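Local coordinates for protein Pab-dependent poly(a)-specific ribonuclease subunit PAN2 (Neurospora crassa, PDB 4CZX) that probably serves, through its C-terminal exonuclease domain, as the catalytic subunit of a deadenylation complex that shortens mRNA poly(A) tails, the present piece being its N-terminal WD40 domain, at residues Asn37-Gly45 with Ser53-Thr63. Numbering follows the deposited sequence.
Sequences NQDELLWIG and SFIGRELKRFT
The CB of Ser-53 sits squarely over the six-membered ring of Trp-43, 3.3 Å from its centroid and only 3° off the normal, a CH-pi contact between the partners of a non-hydrogen-bonded pair. It adds to the backbone pairing that joins middle strands 41-45 and 50-55 in this four-stranded antiparallel blade of a WD40 beta-propeller, where Leu-42 N donates to Phe-54 O (2.8 Å) and Phe-54 N back to Leu-42 O. With CG anti to the carbonyl carbon (chi1 -69°), the indole turns one face to Ser-53 CB, while its NE1 is held by Asp-36 and its ring also meets Phe-78 and Phe-80 of the next blade. Were this indole cut back to an alanine, Ser-53 CB would probably lose its aromatic cover and Asp-36 OD2 its indole N-H. On the same face, Leu-41 and Ile-55 lie side by side, CD2 to CG1 at 3.7 Å, and Leu-41 CD2 also reaches Phe-62 CD2 on edge strand 60-66. The other face carries Leu-42, whose CD2 meets CD2 of Leu-59, a residue of the G1 bulge opposite Ile-55, and Ile-44, whose side chain crosses that of Phe-54 at about a right angle, CD1 lying 3.8 Å from CE1. Towards Val-15 and Thr-311 this layer packs on the neighbouring blade. The backbone ladder closes where the N of Gly-56, a residue with positive phi, donates to Glu-40 O over 2.9 Å, nearly straight at 172° and in the carbonyl plane.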
loop_
_atom_site.group_PDB
_atom_site.type_symbol
_atom_site.label_atom_id
_atom_site.label_comp_id
_atom_site.label_asym_id
_atom_site.label_seq_id
_atom_site.Cartn_x
_atom_site.Cartn_y
_atom_site.Cartn_z
ATOM N N ASN A 37 10.277 -6.242 35.559
ATOM C CA ASN A 37 10.163 -6.765 36.919
ATOM C C ASN A 37 8.984 -7.736 37.092
ATOM O O ASN A 37 8.647 -8.107 38.211
ATOM C CB ASN A 37 10.089 -5.626 37.950
ATOM C CG ASN A 37 9.028 -4.596 37.633
ATOM O OD1 ASN A 37 8.053 -4.874 36.937
ATOM N ND2 ASN A 37 9.214 -3.385 38.154
ATOM N N GLN A 38 8.373 -8.168 35.988
ATOM C CA GLN A 38 7.402 -9.256 36.051
ATOM C C GLN A 38 7.392 -10.070 34.763
ATOM O O GLN A 38 7.954 -9.652 33.734
ATOM C CB GLN A 38 5.999 -8.723 36.330
ATOM C CG GLN A 38 5.483 -7.781 35.257
ATOM C CD GLN A 38 4.034 -7.386 35.479
ATOM O OE1 GLN A 38 3.126 -7.941 34.857
ATOM N NE2 GLN A 38 3.812 -6.416 36.364
ATOM N N ASP A 39 6.769 -11.242 34.848
ATOM C CA ASP A 39 6.473 -12.085 33.694
ATOM C C ASP A 39 7.708 -12.649 32.989
ATOM O O ASP A 39 7.603 -13.131 31.856
ATOM C CB ASP A 39 5.613 -11.305 32.691
ATOM C CG ASP A 39 4.257 -10.953 33.258
ATOM O OD1 ASP A 39 3.855 -11.624 34.225
ATOM O OD2 ASP A 39 3.599 -10.021 32.756
ATOM N N GLU A 40 8.862 -12.592 33.652
ATOM C CA GLU A 40 10.087 -13.195 33.127
ATOM C C GLU A 40 10.515 -12.592 31.785
ATOM O O GLU A 40 11.105 -13.275 30.941
ATOM C CB GLU A 40 9.906 -14.705 32.975
ATOM C CG GLU A 40 9.640 -15.404 34.289
ATOM C CD GLU A 40 10.784 -15.196 35.250
ATOM O OE1 GLU A 40 11.818 -15.872 35.072
ATOM O OE2 GLU A 40 10.658 -14.337 36.152
ATOM N N LEU A 41 10.235 -11.308 31.594
ATOM C CA LEU A 41 10.511 -10.680 30.301
ATOM C C LEU A 41 11.840 -9.935 30.267
ATOM O O LEU A 41 12.237 -9.279 31.235
ATOM C CB LEU A 41 9.386 -9.712 29.927
ATOM C CG LEU A 41 7.999 -10.334 29.753
ATOM C CD1 LEU A 41 6.969 -9.261 29.428
ATOM C CD2 LEU A 41 8.038 -11.413 28.678
ATOM N N LEU A 42 12.518 -10.048 29.132
ATOM C CA LEU A 42 13.623 -9.155 28.785
ATOM C C LEU A 42 13.205 -8.303 27.590
ATOM O O LEU A 42 12.742 -8.831 26.567
ATOM C CB LEU A 42 14.892 -9.941 28.459
ATOM C CG LEU A 42 16.122 -9.102 28.070
ATOM C CD1 LEU A 42 16.669 -8.321 29.264
ATOM C CD2 LEU A 42 17.204 -9.988 27.474
ATOM N N TRP A 43 13.358 -6.989 27.720
ATOM C CA TRP A 43 12.997 -6.058 26.654
ATOM C C TRP A 43 14.219 -5.513 25.920
ATOM O O TRP A 43 15.226 -5.160 26.549
ATOM C CB TRP A 43 12.177 -4.906 27.226
ATOM C CG TRP A 43 10.806 -5.352 27.686
ATOM C CD1 TRP A 43 10.485 -5.900 28.893
ATOM C CD2 TRP A 43 9.588 -5.312 26.926
ATOM N NE1 TRP A 43 9.137 -6.190 28.940
ATOM C CE2 TRP A 43 8.566 -5.837 27.745
ATOM C CE3 TRP A 43 9.261 -4.872 25.635
ATOM C CZ2 TRP A 43 7.235 -5.939 27.318
ATOM C CZ3 TRP A 43 7.935 -4.977 25.209
ATOM C CH2 TRP A 43 6.942 -5.500 26.049
ATOM N N ILE A 44 14.122 -5.449 24.591
ATOM C CA ILE A 44 15.229 -4.983 23.736
ATOM C C ILE A 44 14.718 -3.906 22.792
ATOM O O ILE A 44 13.671 -4.078 22.164
ATOM C CB ILE A 44 15.838 -6.147 22.912
ATOM C CG1 ILE A 44 16.242 -7.302 23.833
ATOM C CG2 ILE A 44 16.994 -5.669 22.008
ATOM C CD1 ILE A 44 16.764 -8.512 23.101
ATOM N N GLY A 45 15.436 -2.786 22.690
ATOM C CA GLY A 45 15.021 -1.731 21.781
ATOM C C GLY A 45 15.891 -1.642 20.532
ATOM O O GLY A 45 17.060 -2.020 20.575
ATOM N N SER A 53 9.949 -8.031 23.261
ATOM C CA SER A 53 10.008 -8.702 24.560
ATOM C C SER A 53 10.225 -10.201 24.376
ATOM O O SER A 53 9.727 -10.803 23.412
ATOM C CB SER A 53 8.734 -8.449 25.371
ATOM O OG SER A 53 7.616 -9.119 24.811
ATOM N N PHE A 54 10.969 -10.792 25.309
ATOM C CA PHE A 54 11.373 -12.197 25.241
ATOM C C PHE A 54 11.270 -12.885 26.608
ATOM O O PHE A 54 11.655 -12.306 27.631
ATOM C CB PHE A 54 12.796 -12.290 24.692
ATOM C CG PHE A 54 12.951 -11.659 23.331
ATOM C CD1 PHE A 54 13.266 -10.314 23.205
ATOM C CD2 PHE A 54 12.754 -12.409 22.180
ATOM C CE1 PHE A 54 13.394 -9.727 21.955
ATOM C CE2 PHE A 54 12.879 -11.827 20.919
ATOM C CZ PHE A 54 13.200 -10.485 20.812
ATOM N N ILE A 55 10.756 -14.120 26.618
ATOM C CA ILE A 55 10.430 -14.826 27.863
ATOM C C ILE A 55 11.494 -15.803 28.311
ATOM O O ILE A 55 11.951 -16.641 27.530
ATOM C CB ILE A 55 9.119 -15.656 27.739
ATOM C CG1 ILE A 55 7.979 -14.820 27.165
ATOM C CG2 ILE A 55 8.734 -16.274 29.084
ATOM C CD1 ILE A 55 6.837 -15.669 26.623
ATOM N N GLY A 56 11.868 -15.710 29.582
ATOM C CA GLY A 56 12.683 -16.734 30.202
ATOM C C GLY A 56 14.116 -16.723 29.732
ATOM O O GLY A 56 14.512 -15.885 28.923
ATOM N N ARG A 57 14.897 -17.667 30.241
ATOM C CA ARG A 57 16.318 -17.721 29.952
ATOM C C ARG A 57 16.597 -18.089 28.498
ATOM O O ARG A 57 17.673 -17.806 27.984
ATOM C CB ARG A 57 17.010 -18.716 30.887
ATOM C CG ARG A 57 16.534 -20.151 30.754
ATOM C CD ARG A 57 17.366 -21.068 31.646
ATOM N NE ARG A 57 16.941 -22.463 31.567
ATOM C CZ ARG A 57 17.306 -23.309 30.606
ATOM N NH1 ARG A 57 18.106 -22.901 29.623
ATOM N NH2 ARG A 57 16.868 -24.563 30.626
ATOM N N GLU A 58 15.630 -18.710 27.834
ATOM C CA GLU A 58 15.828 -19.119 26.448
ATOM C C GLU A 58 15.380 -18.032 25.466
ATOM O O GLU A 58 15.495 -18.193 24.249
ATOM C CB GLU A 58 15.091 -20.430 26.180
ATOM C CG GLU A 58 15.351 -21.488 27.244
ATOM C CD GLU A 58 14.755 -22.834 26.887
ATOM O OE1 GLU A 58 14.297 -22.986 25.734
ATOM O OE2 GLU A 58 14.745 -23.739 27.756
ATOM N N LEU A 59 14.879 -16.927 26.013
ATOM C CA LEU A 59 14.486 -15.760 25.219
ATOM C C LEU A 59 13.470 -16.097 24.120
ATOM O O LEU A 59 13.631 -15.718 22.959
ATOM C CB LEU A 59 15.726 -15.099 24.615
ATOM C CG LEU A 59 16.707 -14.546 25.655
ATOM C CD1 LEU A 59 17.982 -13.986 25.002
ATOM C CD2 LEU A 59 16.032 -13.481 26.497
ATOM N N LYS A 60 12.425 -16.815 24.509
ATOM C CA LYS A 60 11.308 -17.109 23.625
ATOM C C LYS A 60 10.584 -15.803 23.294
ATOM O O LYS A 60 10.269 -15.019 24.184
ATOM C CB LYS A 60 10.375 -18.131 24.294
ATOM C CG LYS A 60 9.025 -18.346 23.634
ATOM C CD LYS A 60 8.178 -19.311 24.469
ATOM C CE LYS A 60 6.727 -19.345 23.997
ATOM N NZ LYS A 60 5.826 -19.984 25.010
ATOM N N ARG A 61 10.344 -15.551 22.014
ATOM C CA ARG A 61 9.690 -14.311 21.613
ATOM C C ARG A 61 8.300 -14.150 22.237
ATOM O O ARG A 61 7.512 -15.093 22.255
ATOM C CB ARG A 61 9.591 -14.248 20.089
ATOM C CG ARG A 61 8.630 -13.196 19.596
ATOM C CD ARG A 61 7.464 -13.841 18.871
ATOM N NE ARG A 61 7.667 -13.821 17.426
ATOM C CZ ARG A 61 6.856 -14.406 16.550
ATOM N NH1 ARG A 61 5.786 -15.067 16.978
ATOM N NH2 ARG A 61 7.119 -14.328 15.249
ATOM N N PHE A 62 7.988 -12.960 22.744
ATOM C CA PHE A 62 6.652 -12.738 23.301
ATOM C C PHE A 62 5.899 -11.718 22.460
ATOM O O PHE A 62 5.110 -12.093 21.602
ATOM C CB PHE A 62 6.717 -12.285 24.769
ATOM C CG PHE A 62 5.357 -12.068 25.394
ATOM C CD1 PHE A 62 4.372 -13.037 25.290
ATOM C CD2 PHE A 62 5.062 -10.892 26.066
ATOM C CE1 PHE A 62 3.115 -12.844 25.847
ATOM C CE2 PHE A 62 3.802 -10.691 26.628
ATOM C CZ PHE A 62 2.831 -11.666 26.511
ATOM N N THR A 63 6.149 -10.432 22.691
ATOM C CA THR A 63 5.491 -9.394 21.909
ATOM C C THR A 63 6.514 -8.464 21.276
ATOM O O THR A 63 7.684 -8.454 21.658
ATOM C CB THR A 63 4.517 -8.553 22.753
ATOM O OG1 THR A 63 5.204 -8.039 23.900
ATOM C CG2 THR A 63 3.300 -9.400 23.210
#